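Local coordinates for protein alpha-galactosidase 1 (Saccharomyces cerevisiae, PDB 3LRK) that hydrolyses terminal, non-reducing alpha-D-galactose residues from alpha-D-galactosides, including galactose oligosaccharides, galactomannans and galactolipids, as a secreted homotetrameric glycoside hydrolase of family GH27, at residues A[213-217]-A[336-340]. The protein carries 1 engineered substitution. Sequence-based numbering, arbitrary orientation.
Sequences EFTRP and DEYGQ
The aliphatic chain of Arg216 lies over one face of the Tyr338 ring, with CG 3.5 Å from the ring centroid and only 6° off the normal, a CH-pi contact. With its CG anti to the backbone N (chi1 -163°) and the chain extended as far as NE, Arg216 runs across the ring toward the hydroxyl, its guanidinium plane turned 65° from the ring, and its NH2 donates to the carbonyl oxygen of Val327 of a second subunit. CG of Glu337 lies against the opposite face, nearer the rim. A water in the ring plane bridges Tyr338 OH, at 3.2 Å, to Glu213 OE1, at 2.7 Å. Asp336 to Gly339 form a type I turn in the hairpin loop between strands 325-331 and 342-349 of the C-terminal beta sandwich, which here meets a loop of the catalytic TIM barrel. Asp336 OD1 takes the backbone N of Tyr338, in an Asx turn, and that of Gln340 from opposite faces of its plane, while OD2 accepts from Thr215 OG1 at 2.5 Å through its syn lone pair. Gln340, its chain bent at chi2, packs CB against Thr215 and sets its amide beside Pro217 CG, with NE2 donating to Tyr338 O at 3.0 Å.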
loop_
_atom_site.group_PDB
_atom_site.type_symbol
_atom_site.label_atom_id
_atom_site.label_comp_id
_atom_site.label_asym_id
_atom_site.label_seq_id
_atom_site.Cartn_x
_atom_site.Cartn_y
_atom_site.Cartn_z
ATOM N N GLU A 213 -9.741 -11.617 -24.287
ATOM C CA GLU A 213 -10.322 -12.519 -23.306
ATOM C C GLU A 213 -11.326 -11.706 -22.510
ATOM O O GLU A 213 -11.030 -10.575 -22.115
ATOM C CB GLU A 213 -9.251 -13.050 -22.344
ATOM C CG GLU A 213 -8.264 -14.039 -22.952
ATOM C CD GLU A 213 -8.881 -15.396 -23.245
ATOM O OE1 GLU A 213 -9.982 -15.695 -22.734
ATOM O OE2 GLU A 213 -8.245 -16.175 -23.988
ATOM N N PHE A 214 -12.509 -12.266 -22.271
ATOM C CA PHE A 214 -13.559 -11.483 -21.619
ATOM C C PHE A 214 -13.382 -11.429 -20.100
ATOM O O PHE A 214 -13.670 -10.402 -19.492
ATOM C CB PHE A 214 -14.950 -12.014 -21.979
ATOM C CG PHE A 214 -16.059 -11.035 -21.706
ATOM C CD1 PHE A 214 -16.234 -9.915 -22.525
ATOM C CD2 PHE A 214 -16.932 -11.226 -20.633
ATOM C CE1 PHE A 214 -17.263 -9.003 -22.286
ATOM C CE2 PHE A 214 -17.965 -10.317 -20.387
ATOM C CZ PHE A 214 -18.124 -9.203 -21.218
ATOM N N THR A 215 -12.895 -12.520 -19.500
ATOM C CA THR A 215 -12.792 -12.626 -18.037
ATOM C C THR A 215 -11.470 -13.206 -17.523
ATOM O O THR A 215 -11.160 -13.080 -16.338
ATOM C CB THR A 215 -13.906 -13.538 -17.433
ATOM O OG1 THR A 215 -13.582 -14.906 -17.692
ATOM C CG2 THR A 215 -15.298 -13.219 -17.980
ATOM N N ARG A 216 -10.712 -13.865 -18.394
ATOM C CA ARG A 216 -9.586 -14.714 -17.961
ATOM C C ARG A 216 -8.534 -13.998 -17.083
ATOM O O ARG A 216 -7.870 -13.065 -17.544
ATOM C CB ARG A 216 -8.914 -15.347 -19.187
ATOM C CG ARG A 216 -8.015 -16.543 -18.864
ATOM C CD ARG A 216 -7.136 -16.938 -20.053
ATOM N NE ARG A 216 -6.328 -18.123 -19.757
ATOM C CZ ARG A 216 -5.195 -18.127 -19.049
ATOM N NH1 ARG A 216 -4.701 -16.999 -18.541
ATOM N NH2 ARG A 216 -4.553 -19.269 -18.842
ATOM N N PRO A 217 -8.387 -14.425 -15.811
ATOM C CA PRO A 217 -7.247 -13.939 -15.043
ATOM C C PRO A 217 -5.937 -14.412 -15.682
ATOM O O PRO A 217 -5.874 -15.517 -16.237
ATOM C CB PRO A 217 -7.450 -14.582 -13.662
ATOM C CG PRO A 217 -8.920 -14.925 -13.624
ATOM C CD PRO A 217 -9.231 -15.336 -15.018
ATOM N N ASP A 336 -17.609 -19.255 -15.526
ATOM C CA ASP A 336 -17.050 -19.820 -16.744
ATOM C C ASP A 336 -15.884 -20.762 -16.417
ATOM O O ASP A 336 -15.623 -21.047 -15.243
ATOM C CB ASP A 336 -16.636 -18.702 -17.713
ATOM C CG ASP A 336 -15.568 -17.768 -17.134
ATOM O OD1 ASP A 336 -14.849 -18.144 -16.171
ATOM O OD2 ASP A 336 -15.440 -16.652 -17.675
ATOM N N GLU A 337 -15.198 -21.238 -17.457
ATOM C CA GLU A 337 -14.050 -22.140 -17.310
ATOM C C GLU A 337 -12.938 -21.595 -16.392
ATOM O O GLU A 337 -12.114 -22.364 -15.877
ATOM C CB GLU A 337 -13.485 -22.518 -18.686
ATOM C CG GLU A 337 -13.081 -21.316 -19.546
ATOM C CD GLU A 337 -12.495 -21.690 -20.895
ATOM O OE1 GLU A 337 -12.851 -21.014 -21.891
ATOM O OE2 GLU A 337 -11.675 -22.635 -20.964
ATOM N N TYR A 338 -12.930 -20.277 -16.178
ATOM C CA TYR A 338 -11.903 -19.629 -15.350
ATOM C C TYR A 338 -12.408 -19.224 -13.971
ATOM O O TYR A 338 -11.734 -18.489 -13.246
ATOM C CB TYR A 338 -11.317 -18.412 -16.080
ATOM C CG TYR A 338 -10.832 -18.735 -17.475
ATOM C CD1 TYR A 338 -11.462 -18.200 -18.592
ATOM C CD2 TYR A 338 -9.751 -19.596 -17.672
ATOM C CE1 TYR A 338 -11.020 -18.500 -19.880
ATOM C CE2 TYR A 338 -9.302 -19.906 -18.950
ATOM C CZ TYR A 338 -9.941 -19.361 -20.045
ATOM O OH TYR A 338 -9.490 -19.668 -21.303
ATOM N N GLY A 339 -13.599 -19.702 -13.617
ATOM C CA GLY A 339 -14.201 -19.402 -12.323
ATOM C C GLY A 339 -14.784 -18.008 -12.198
ATOM O O GLY A 339 -15.114 -17.568 -11.094
ATOM N N GLN A 340 -14.935 -17.319 -13.327
ATOM C CA GLN A 340 -15.394 -15.931 -13.320
ATOM C C GLN A 340 -16.880 -15.818 -13.623
ATOM O O GLN A 340 -17.390 -16.525 -14.487
ATOM C CB GLN A 340 -14.593 -15.097 -14.322
ATOM C CG GLN A 340 -13.075 -15.271 -14.191
ATOM C CD GLN A 340 -12.558 -14.810 -12.845
ATOM O OE1 GLN A 340 -12.607 -13.627 -12.530
ATOM N NE2 GLN A 340 -12.053 -15.750 -12.042
HETATM O O HOH W 1 -11.095 -18.048 -23.507
#